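Local atomic coordinates of lactose Operon Repressor (Escherichia coli, PDB entry 1JYE), a protein that represses transcription of the lactose operon by binding operator DNA, a hold that a sugar inducer probably weakens, as in many LacI-family regulators. Residues 69-74 with 78-83; 102-107 with 133-138; 109-114 with 120-125; 189-194 with 218-223; 252-257 with 284-289. The protein carries 1 engineered substitution. All coordinates share one frame; numbering follows the deposited sequence.

Interaction 1: 69-74 with 78-83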
# COMPACT_ATOMS: atom_id res chain seq x y z
N SER A 69 7.21 6.97 8.59
CA SER A 69 8.08 6.16 7.76
C SER A 69 7.46 6.28 6.37
O SER A 69 6.31 6.72 6.24
CB SER A 69 8.03 4.69 8.20
OG SER A 69 8.55 4.53 9.51
N SER A 70 8.20 5.89 5.34
CA SER A 70 7.70 5.99 3.97
C SER A 70 6.30 5.42 3.77
O SER A 70 6.00 4.30 4.18
CB SER A 70 8.67 5.31 3.01
OG SER A 70 8.14 5.33 1.69
N LEU A 71 5.45 6.19 3.10
CA LEU A 71 4.09 5.75 2.82
C LEU A 71 4.07 4.77 1.66
O LEU A 71 3.02 4.26 1.28
CB LEU A 71 3.19 6.96 2.52
CG LEU A 71 3.04 7.95 3.68
CD1 LEU A 71 2.03 9.02 3.31
CD2 LEU A 71 2.59 7.21 4.94
N ALA A 72 5.25 4.50 1.10
CA ALA A 72 5.36 3.54 0.01
C ALA A 72 5.22 2.16 0.63
O ALA A 72 4.93 1.18 -0.06
CB ALA A 72 6.71 3.67 -0.68
N LEU A 73 5.43 2.10 1.94
CA LEU A 73 5.32 0.86 2.71
C LEU A 73 3.85 0.68 3.10
O LEU A 73 3.16 1.64 3.44
CB LEU A 73 6.19 0.94 3.97
CG LEU A 73 7.70 1.06 3.75
CD1 LEU A 73 8.39 1.46 5.04
CD2 LEU A 73 8.24 -0.27 3.24
N HIS A 74 3.37 -0.56 3.05
CA HIS A 74 1.98 -0.85 3.36
C HIS A 74 1.50 -0.47 4.76
O HIS A 74 0.53 0.27 4.90
CB HIS A 74 1.68 -2.34 3.10
CG HIS A 74 0.28 -2.74 3.45
ND1 HIS A 74 -0.08 -3.14 4.72
CD2 HIS A 74 -0.84 -2.79 2.70
CE1 HIS A 74 -1.37 -3.42 4.74
NE2 HIS A 74 -1.86 -3.21 3.52
N GLN A 78 -1.35 2.46 5.81
CA GLN A 78 -2.64 2.11 6.39
C GLN A 78 -2.86 2.91 7.67
O GLN A 78 -3.96 3.39 7.93
CB GLN A 78 -2.69 0.61 6.70
CG GLN A 78 -2.49 -0.28 5.48
CD GLN A 78 -3.51 -0.03 4.39
OE1 GLN A 78 -4.72 -0.14 4.62
NE2 GLN A 78 -3.04 0.31 3.19
N ILE A 79 -1.81 3.05 8.47
CA ILE A 79 -1.91 3.80 9.71
C ILE A 79 -2.21 5.27 9.44
O ILE A 79 -3.12 5.85 10.03
CB ILE A 79 -0.61 3.68 10.52
CG1 ILE A 79 -0.39 2.21 10.90
CG2 ILE A 79 -0.67 4.59 11.75
CD1 ILE A 79 0.93 1.93 11.61
N VAL A 80 -1.44 5.89 8.54
CA VAL A 80 -1.65 7.30 8.24
C VAL A 80 -3.02 7.56 7.62
O VAL A 80 -3.63 8.59 7.88
CB VAL A 80 -0.51 7.84 7.34
CG1 VAL A 80 -0.81 9.28 6.93
CG2 VAL A 80 0.81 7.80 8.11
N ALA A 81 -3.50 6.62 6.82
CA ALA A 81 -4.82 6.78 6.21
C ALA A 81 -5.86 6.89 7.32
O ALA A 81 -6.75 7.74 7.28
CB ALA A 81 -5.14 5.58 5.32
N ALA A 82 -5.74 6.02 8.32
CA ALA A 82 -6.67 6.03 9.45
C ALA A 82 -6.52 7.31 10.26
O ALA A 82 -7.51 7.85 10.77
CB ALA A 82 -6.41 4.81 10.33
N ILE A 83 -5.29 7.79 10.39
CA ILE A 83 -5.05 9.03 11.12
C ILE A 83 -5.76 10.18 10.41
O ILE A 83 -6.47 10.97 11.04
CB ILE A 83 -3.53 9.35 11.19
CG1 ILE A 83 -2.84 8.36 12.13
CG2 ILE A 83 -3.32 10.79 11.65
CD1 ILE A 83 -1.33 8.53 12.19
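Q78 is joined to H74 through the backbone and again through the side chains. The backbone link is the hydrogen bond from Q78 N to H74 O, 3.0 Å long with an N-H...O angle of 152°. It spans four residues and belongs to the start of helix 74-89, just after L73 at the N-cap.

The side-chain link is a CH-pi contact. Q78 CG lies 3.6 Å from the centroid of the H74 ring, over one face and offset toward the rim. Beyond CG the chain bends (chi2 -58°), and the carboxamide ends only 9° from parallel with the imidazole. The ring comes to lie beneath it because CG of H74 stands opposite the backbone N (chi1 178°). A lysine in place of H74 has no flat face, and the methylene and amide of Q78 would probably be freer to turn.

The apolar part is L71 CD2 against V80 CG2 at 3.7 Å, the two side chains crossing at about a right angle. L71 lies in a type I turn from S70 to L73, and S70 OG accepts from A72 N at 3.1 Å, an ST turn.

Q78 NE2 donates to A72 O of the second subunit, and the reciprocal bond is made there too. L71 packs on L84 of that subunit, the engineered position. The chemistry is thus divided: the imidazole and the helix turn limit how Q78 can lie, while its amide NH2 is spent across the dimer interface, where leucine and valine methyls supply apolar surface.

Interaction 2: 102-107 with 133-138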
# COMPACT_ATOMS: atom_id res chain seq x y z
N SER A 102 16.31 6.06 8.16
CA SER A 102 17.55 5.75 8.86
C SER A 102 18.10 6.86 9.75
O SER A 102 18.64 7.85 9.26
CB SER A 102 18.62 5.34 7.85
OG SER A 102 18.23 4.20 7.12
N GLY A 103 17.95 6.69 11.06
CA GLY A 103 18.49 7.67 11.99
C GLY A 103 17.53 8.50 12.81
O GLY A 103 16.47 8.93 12.35
N VAL A 104 17.93 8.73 14.06
CA VAL A 104 17.14 9.53 14.99
C VAL A 104 17.25 11.00 14.58
O VAL A 104 16.33 11.79 14.82
CB VAL A 104 17.67 9.36 16.43
CG1 VAL A 104 19.15 9.73 16.49
CG2 VAL A 104 16.87 10.22 17.39
N GLU A 105 18.36 11.36 13.94
CA GLU A 105 18.56 12.74 13.50
C GLU A 105 17.56 13.11 12.41
O GLU A 105 17.06 14.24 12.38
CB GLU A 105 19.99 12.93 12.98
CG GLU A 105 21.06 12.77 14.04
CD GLU A 105 20.81 13.63 15.26
OE1 GLU A 105 20.49 14.83 15.09
OE2 GLU A 105 20.93 13.12 16.39
N ALA A 106 17.29 12.17 11.52
CA ALA A 106 16.34 12.41 10.43
C ALA A 106 14.95 12.64 11.01
O ALA A 106 14.19 13.48 10.52
CB ALA A 106 16.32 11.22 9.48
N CYS A 107 14.62 11.90 12.06
CA CYS A 107 13.32 12.03 12.70
C CYS A 107 13.24 13.35 13.46
O CYS A 107 12.21 14.01 13.46
CB CYS A 107 13.06 10.86 13.65
SG CYS A 107 11.33 10.70 14.17
N ALA A 133 13.91 7.32 20.93
CA ALA A 133 12.54 7.78 21.12
C ALA A 133 12.52 8.86 22.20
O ALA A 133 11.82 9.87 22.08
CB ALA A 133 11.64 6.61 21.52
N ILE A 134 13.30 8.65 23.26
CA ILE A 134 13.37 9.63 24.34
C ILE A 134 13.95 10.93 23.79
O ILE A 134 13.50 12.02 24.14
CB ILE A 134 14.25 9.10 25.50
CG1 ILE A 134 13.51 7.97 26.22
CG2 ILE A 134 14.57 10.24 26.47
CD1 ILE A 134 14.35 7.26 27.27
N ALA A 135 14.94 10.80 22.91
CA ALA A 135 15.58 11.96 22.30
C ALA A 135 14.58 12.73 21.43
O ALA A 135 14.54 13.96 21.44
CB ALA A 135 16.78 11.52 21.47
N VAL A 136 13.78 12.00 20.65
CA VAL A 136 12.79 12.64 19.80
C VAL A 136 11.74 13.34 20.65
O VAL A 136 11.31 14.46 20.34
CB VAL A 136 12.11 11.62 18.87
CG1 VAL A 136 10.93 12.27 18.14
CG2 VAL A 136 13.12 11.09 17.86
N GLU A 137 11.32 12.71 21.74
CA GLU A 137 10.32 13.31 22.61
C GLU A 137 10.84 14.63 23.17
O GLU A 137 10.10 15.61 23.28
CB GLU A 137 9.98 12.37 23.77
CG GLU A 137 8.90 12.91 24.69
CD GLU A 137 8.74 12.09 25.96
OE1 GLU A 137 9.73 11.95 26.71
OE2 GLU A 137 7.62 11.58 26.21
N ALA A 138 12.12 14.66 23.52
CA ALA A 138 12.72 15.87 24.07
C ALA A 138 12.69 16.99 23.03
O ALA A 138 12.54 18.16 23.37
CB ALA A 138 14.16 15.59 24.50
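A135 and V136 face V104 and C107 from a helical turn closed by the backbone bond from E137 N to A133 O, at 2.9 Å the shortest polar bond within the two segments. Between the segments the contact is wholly apolar.

V136 CG2 is the meeting point. It lies 3.9 Å from V104 CG2 and 4.1 Å from C107 SG, so this one methyl is shared by two residues three apart, nearly one helical turn. The two valines run past each other in opposite directions, and their CG2 methyls touch. V104 also reaches A135, its CG2 lying 4.3 Å from A135 CB, a looser contact at the margin. The torsions account for the choice of branch. In V104, CG2 stands opposite the backbone N and points across, while CG1 takes the place between N and the carbonyl carbon (chi1 56°). In C107 the sulfur also stands opposite its own N (chi1 -166°), which carries SG toward V136.

Just ahead of V104, G103 is the N-cap of helix 104-115. Its phi of 113° would press any CB against the carbonyl oxygen of S102, a backbone geometry that calls for glycine. Behind the contact, V136 packs on V111 and on F147 of strand 145-147, and C107 on Y126.

Two neighbouring helices thus meet on one face of a parallel sheet, the layered alpha/beta arrangement of a periplasmic-binding-protein-like subdomain.

Interaction 3: 109-114 with 120-125; sequences TAVHNL and SGLIIN. Unlike the reference sequence in segment 109-114: T109 (reference Ala).
L122 reaches from its strand to V111 and L114 on the helix, and its side chain can be followed outward. CB points toward the helix, and CG lies opposite the carbonyl carbon (chi1 -64°), which sets the isobutyl fork between the two helical residues. At the fork, CD1 meets V111 CG1 at 3.8 Å. The other branch, CD2, meets L114 twice, at CB (3.8 Å) and at CD1 (3.9 Å). L122 thus spreads its two methyls over residues three apart on the helix, nearly one turn.

V111 is divided likewise. Its CG1 goes to L122, while CG2 touches I124 CD1 at 3.8 Å, the two side chains crossing at about a right angle. L122 and I124, two apart on the strand, both contribute to this face. I123 between them points away, packing on I83 and on helix 293-308.

The axes of helix 109-114 and strand 122-125 run nearly antiparallel, at 156°, and approach to 10.5 Å. This is the return leg of a beta-alpha-beta crossover: helix 104-115 joins the parallel strands 93-98 and 122-125. Strand 63-68 lies between those strands in the sheet, and L114 also packs on V95 and S97 of strand 93-98.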
# COMPACT_ATOMS: atom_id res chain seq x y z
N THR A 109 14.74 16.06 12.71
CA THR A 109 14.60 17.11 11.71
C THR A 109 13.13 17.22 11.29
O THR A 109 12.59 18.32 11.17
CB THR A 109 15.47 16.82 10.47
OG1 THR A 109 16.85 16.87 10.84
CG2 THR A 109 15.20 17.84 9.37
N ALA A 110 12.49 16.08 11.08
CA ALA A 110 11.09 16.06 10.69
C ALA A 110 10.25 16.74 11.77
O ALA A 110 9.38 17.56 11.47
CB ALA A 110 10.61 14.63 10.48
N VAL A 111 10.51 16.39 13.03
CA VAL A 111 9.79 16.98 14.15
C VAL A 111 10.01 18.49 14.18
O VAL A 111 9.07 19.26 14.41
CB VAL A 111 10.24 16.36 15.49
CG1 VAL A 111 9.67 17.16 16.65
CG2 VAL A 111 9.77 14.91 15.56
N HIS A 112 11.25 18.92 13.95
CA HIS A 112 11.56 20.34 13.95
C HIS A 112 10.73 21.07 12.89
O HIS A 112 10.13 22.11 13.18
CB HIS A 112 13.06 20.55 13.68
CG HIS A 112 13.46 21.98 13.58
ND1 HIS A 112 13.13 22.77 12.50
CD2 HIS A 112 14.15 22.78 14.43
CE1 HIS A 112 13.60 23.99 12.68
NE2 HIS A 112 14.23 24.02 13.85
N ASN A 113 10.69 20.53 11.68
CA ASN A 113 9.93 21.16 10.60
C ASN A 113 8.44 21.20 10.91
O ASN A 113 7.76 22.16 10.56
CB ASN A 113 10.15 20.42 9.28
CG ASN A 113 11.60 20.43 8.83
OD1 ASN A 113 12.32 21.40 9.07
ND2 ASN A 113 12.02 19.37 8.15
N LEU A 114 7.93 20.16 11.57
CA LEU A 114 6.52 20.11 11.92
C LEU A 114 6.18 21.16 12.97
O LEU A 114 5.14 21.81 12.90
CB LEU A 114 6.16 18.71 12.44
CG LEU A 114 6.15 17.60 11.38
CD1 LEU A 114 6.04 16.25 12.05
CD2 LEU A 114 4.98 17.82 10.42
N SER A 120 -0.03 21.49 17.18
CA SER A 120 -0.27 21.43 18.62
C SER A 120 -0.20 20.01 19.17
O SER A 120 -0.48 19.77 20.34
CB SER A 120 -1.63 22.05 18.96
OG SER A 120 -2.69 21.33 18.36
N GLY A 121 0.19 19.08 18.30
CA GLY A 121 0.30 17.69 18.71
C GLY A 121 1.07 16.93 17.65
O GLY A 121 0.98 17.24 16.47
N LEU A 122 1.84 15.93 18.08
CA LEU A 122 2.65 15.15 17.16
C LEU A 122 2.45 13.64 17.28
O LEU A 122 2.41 13.10 18.38
CB LEU A 122 4.13 15.45 17.38
CG LEU A 122 4.62 16.86 17.09
CD1 LEU A 122 5.98 17.08 17.74
CD2 LEU A 122 4.69 17.08 15.59
N ILE A 123 2.31 12.97 16.14
CA ILE A 123 2.20 11.52 16.12
C ILE A 123 3.47 11.05 15.41
O ILE A 123 3.73 11.43 14.27
CB ILE A 123 0.96 11.03 15.36
CG1 ILE A 123 -0.31 11.49 16.09
CG2 ILE A 123 0.98 9.52 15.25
CD1 ILE A 123 -1.61 11.10 15.41
N ILE A 124 4.29 10.27 16.11
CA ILE A 124 5.54 9.77 15.55
C ILE A 124 5.36 8.32 15.09
O ILE A 124 5.39 7.38 15.89
CB ILE A 124 6.67 9.83 16.60
CG1 ILE A 124 6.72 11.22 17.26
CG2 ILE A 124 8.01 9.51 15.95
CD1 ILE A 124 7.02 12.35 16.29
N ASN A 125 5.16 8.16 13.78
CA ASN A 125 4.95 6.85 13.17
C ASN A 125 6.25 6.44 12.48
O ASN A 125 6.28 6.21 11.27
CB ASN A 125 3.80 6.96 12.16
CG ASN A 125 3.40 5.62 11.59
OD1 ASN A 125 3.24 4.65 12.32
ND2 ASN A 125 3.22 5.57 10.27

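Interaction 4: 189-194 with 218-223; sequences LSSVSA and GDWSAM
W220 meets S191 and A194 through CZ2 and CH2 of its six-membered ring. S191 OG lies at the ring edge, near the indole plane, 3.9 Å from W220 CZ2. A194 approaches obliquely, its CB 3.9 Å from CZ2 and 4.0 Å from W220 CH2.

Torsions and local bonds set both partners. W220 has a positive phi of 86°, and with CG opposite the carbonyl carbon (chi1 -65°) the ring extends toward the other segment. S191 is the N-cap of helix 192-207, and its OG accepts weak bonds from S193 N (3.2 Å) and A194 N (3.4 Å). On the tryptophan side, D219 OD1 accepts from S221 N at 2.9 Å, an Asx turn, and also from the S221 hydroxyl.

With the indole of W220 cut back to an alanine, a gap beside A194 would be likely to open and the S191 hydroxyl would lose its aromatic neighbour.

A glycerol, probably from the crystallisation liquor, lies about 4 Å from the W220 side chain, which is consistent with a sugar pocket, as in relatives, and S193 OG bonds to D149 nearby. Chemically, the serine oxygen lies at the C-H edge, which is probably slightly positive, at a distance too long for a bond, so the contact is mainly van der Waals.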
# COMPACT_ATOMS: atom_id res chain seq x y z
N LEU A 189 16.39 -5.51 10.57
CA LEU A 189 16.69 -5.28 11.98
C LEU A 189 16.98 -3.84 12.38
O LEU A 189 17.20 -3.55 13.55
CB LEU A 189 17.81 -6.22 12.44
CG LEU A 189 17.44 -7.70 12.30
CD1 LEU A 189 18.53 -8.55 12.94
CD2 LEU A 189 16.09 -7.98 12.96
N SER A 190 16.98 -2.93 11.41
CA SER A 190 17.20 -1.52 11.72
C SER A 190 15.89 -1.00 12.32
O SER A 190 15.87 0.06 12.96
CB SER A 190 17.53 -0.73 10.45
OG SER A 190 16.53 -0.92 9.47
N SER A 191 14.82 -1.76 12.12
CA SER A 191 13.49 -1.41 12.62
C SER A 191 13.16 -2.07 13.96
O SER A 191 13.23 -3.29 14.08
CB SER A 191 12.42 -1.81 11.61
OG SER A 191 11.16 -1.96 12.23
N VAL A 192 12.79 -1.26 14.95
CA VAL A 192 12.44 -1.80 16.26
C VAL A 192 11.32 -2.84 16.16
O VAL A 192 11.33 -3.83 16.89
CB VAL A 192 12.03 -0.66 17.24
CG1 VAL A 192 10.77 0.03 16.76
CG2 VAL A 192 11.83 -1.23 18.64
N SER A 193 10.37 -2.63 15.26
CA SER A 193 9.28 -3.60 15.10
C SER A 193 9.80 -4.96 14.65
O SER A 193 9.37 -6.00 15.14
CB SER A 193 8.23 -3.09 14.11
OG SER A 193 7.35 -2.18 14.74
N ALA A 194 10.73 -4.95 13.70
CA ALA A 194 11.30 -6.19 13.19
C ALA A 194 12.09 -6.88 14.30
O ALA A 194 12.07 -8.11 14.41
CB ALA A 194 12.21 -5.91 12.01
N GLY A 218 15.06 -9.85 5.83
CA GLY A 218 14.61 -9.24 4.59
C GLY A 218 14.44 -7.74 4.77
O GLY A 218 15.01 -7.16 5.69
N ASP A 219 13.65 -7.10 3.90
CA ASP A 219 13.46 -5.65 4.02
C ASP A 219 12.00 -5.20 3.92
O ASP A 219 11.73 -4.04 3.59
CB ASP A 219 14.29 -4.91 2.96
CG ASP A 219 13.83 -5.20 1.54
OD1 ASP A 219 12.74 -5.78 1.36
OD2 ASP A 219 14.56 -4.84 0.59
N TRP A 220 11.08 -6.12 4.22
CA TRP A 220 9.63 -5.89 4.19
C TRP A 220 9.03 -6.11 2.80
O TRP A 220 7.81 -6.23 2.66
CB TRP A 220 9.26 -4.46 4.64
CG TRP A 220 9.56 -4.08 6.07
CD1 TRP A 220 10.13 -2.91 6.50
CD2 TRP A 220 9.23 -4.81 7.27
NE1 TRP A 220 10.16 -2.86 7.87
CE2 TRP A 220 9.62 -4.02 8.37
CE3 TRP A 220 8.65 -6.06 7.51
CZ2 TRP A 220 9.45 -4.43 9.70
CZ3 TRP A 220 8.47 -6.47 8.84
CH2 TRP A 220 8.87 -5.65 9.91
N SER A 221 9.87 -6.19 1.77
CA SER A 221 9.37 -6.38 0.40
C SER A 221 9.21 -7.83 -0.01
O SER A 221 9.89 -8.72 0.49
CB SER A 221 10.29 -5.68 -0.61
OG SER A 221 11.51 -6.40 -0.77
N ALA A 222 8.29 -8.06 -0.95
CA ALA A 222 8.06 -9.41 -1.44
C ALA A 222 9.33 -9.97 -2.07
O ALA A 222 9.65 -11.14 -1.89
CB ALA A 222 6.92 -9.41 -2.47
N MET A 223 10.06 -9.13 -2.81
CA MET A 223 11.27 -9.61 -3.45
C MET A 223 12.31 -10.09 -2.44
O MET A 223 13.01 -11.06 -2.69
CB MET A 223 11.88 -8.54 -4.36
CG MET A 223 13.02 -9.06 -5.24
SD MET A 223 12.55 -10.48 -6.27
CE MET A 223 11.59 -9.67 -7.55

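Interaction 5: 252-257 with 284-289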
# COMPACT_ATOMS: atom_id res chain seq x y z
N GLY A 252 6.58 -13.42 -1.15
CA GLY A 252 7.83 -13.74 -1.83
C GLY A 252 8.29 -15.14 -1.48
O GLY A 252 8.74 -15.89 -2.34
N ALA A 253 8.19 -15.50 -0.20
CA ALA A 253 8.60 -16.82 0.25
C ALA A 253 7.75 -17.89 -0.43
O ALA A 253 8.25 -18.91 -0.87
CB ALA A 253 8.45 -16.93 1.77
N MET A 254 6.45 -17.63 -0.50
CA MET A 254 5.52 -18.57 -1.12
C MET A 254 5.89 -18.78 -2.59
O MET A 254 5.81 -19.90 -3.10
CB MET A 254 4.09 -18.05 -0.99
CG MET A 254 3.56 -18.14 0.44
SD MET A 254 2.03 -17.22 0.68
CE MET A 254 0.96 -18.07 -0.49
N ARG A 255 6.28 -17.71 -3.27
CA ARG A 255 6.67 -17.84 -4.67
C ARG A 255 7.94 -18.69 -4.77
O ARG A 255 8.05 -19.55 -5.64
CB ARG A 255 6.92 -16.47 -5.30
CG ARG A 255 7.42 -16.60 -6.74
CD ARG A 255 7.83 -15.27 -7.36
NE ARG A 255 8.70 -15.53 -8.51
CZ ARG A 255 9.68 -14.72 -8.91
NH1 ARG A 255 9.92 -13.59 -8.27
NH2 ARG A 255 10.44 -15.07 -9.93
N ALA A 256 8.89 -18.45 -3.88
CA ALA A 256 10.15 -19.20 -3.89
C ALA A 256 9.87 -20.69 -3.68
O ALA A 256 10.39 -21.54 -4.39
CB ALA A 256 11.08 -18.68 -2.80
N ILE A 257 9.03 -20.98 -2.69
CA ILE A 257 8.66 -22.36 -2.38
C ILE A 257 8.05 -23.04 -3.60
O ILE A 257 8.45 -24.13 -4.00
CB ILE A 257 7.65 -22.40 -1.21
CG1 ILE A 257 8.33 -21.91 0.07
CG2 ILE A 257 7.10 -23.80 -1.03
CD1 ILE A 257 7.37 -21.59 1.20
N PRO A 284 -1.71 -20.19 -1.95
CA PRO A 284 -3.08 -20.16 -1.42
C PRO A 284 -3.22 -19.05 -0.37
O PRO A 284 -2.23 -18.44 0.03
CB PRO A 284 -3.24 -21.55 -0.82
CG PRO A 284 -1.89 -21.83 -0.28
CD PRO A 284 -0.97 -21.34 -1.39
N PRO A 285 -4.46 -18.78 0.08
CA PRO A 285 -4.69 -17.74 1.09
C PRO A 285 -3.75 -17.92 2.28
O PRO A 285 -3.58 -19.03 2.79
CB PRO A 285 -6.16 -17.91 1.43
CG PRO A 285 -6.74 -18.25 0.08
CD PRO A 285 -5.75 -19.29 -0.43
N LEU A 286 -3.17 -16.81 2.71
CA LEU A 286 -2.17 -16.78 3.78
C LEU A 286 -2.59 -16.70 5.24
O LEU A 286 -3.32 -15.80 5.65
CB LEU A 286 -1.20 -15.64 3.48
CG LEU A 286 -0.05 -15.38 4.46
CD1 LEU A 286 0.92 -16.55 4.43
CD2 LEU A 286 0.65 -14.08 4.08
N THR A 287 -2.11 -17.66 6.03
CA THR A 287 -2.36 -17.66 7.47
C THR A 287 -1.46 -16.54 7.96
O THR A 287 -0.29 -16.48 7.59
CB THR A 287 -1.93 -18.99 8.11
OG1 THR A 287 -2.80 -20.03 7.67
CG2 THR A 287 -1.98 -18.89 9.64
N THR A 288 -1.99 -15.67 8.81
CA THR A 288 -1.20 -14.53 9.26
C THR A 288 -1.65 -14.00 10.62
O THR A 288 -2.56 -14.54 11.24
CB THR A 288 -1.30 -13.41 8.19
OG1 THR A 288 -0.50 -12.29 8.56
CG2 THR A 288 -2.76 -12.98 8.02
N ILE A 289 -0.98 -12.94 11.07
CA ILE A 289 -1.29 -12.29 12.34
C ILE A 289 -1.91 -10.94 12.01
O ILE A 289 -1.27 -10.09 11.38
CB ILE A 289 -0.03 -12.06 13.19
CG1 ILE A 289 0.68 -13.39 13.45
CG2 ILE A 289 -0.40 -11.35 14.48
CD1 ILE A 289 -0.16 -14.42 14.17
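Helix 247-259 of the periplasmic-binding-protein-like domain packs on the loop leading into strand 288-290, with M254 lying against P284 and L286. The methionine extends through chi2 (168°) and then bends at chi3 (61°), which turns the CE methyl to the proline while SD remains beside the leucine. CE lies 3.3 Å from P284 O, its closest approach to the loop, and 3.9 Å from P284 CD. This puts the methyl against both the carbonyl oxygen and the ring of one residue. A carbon next to sulfur is slightly polarised, so the approach to the oxygen may be mildly attractive.

P284 follows a cis peptide bond and begins a Pro-Pro-Leu run that takes the chain into strand 288-290, which pairs antiparallel with strand 316-324. In the loop, L286 CD1 meets M254 SD at 4.0 Å, the two side chains crossing at a slant. The same leucine packs on D247 and A250, residues of the helix ahead of M254.

The loop is tied to the rest of the chain by its backbone: L286 O accepts from R326 NH1, and P285 pairs with K327. P285 also packs on R255 of the second subunit, which brings the dimer interface close to the contact.

How the interactions relate
Along the chain interaction 1 comes first, then interaction 2 with interaction 3 nested inside its loop, then interactions 4 and 5. The first three involve one parallel sheet and the helices packed on it. Interactions 2 and 3 share helix 104-115, with centres 10 Å apart, and touch through V136 and V111. Interaction 1 meets interaction 3 from helix 74-89, where I83 packs on I123 and S69 N probably bonds to N125 O. Interactions 4 and 5, with centres 16 Å apart, touch through A222 and G252 in the other half of the chain. The centres of interactions 2 and 5 lie 35 Å apart on opposite sides of the chain's centre. Interactions 1, 4 and 5 all reach the second subunit, so both halves contribute to the dimer.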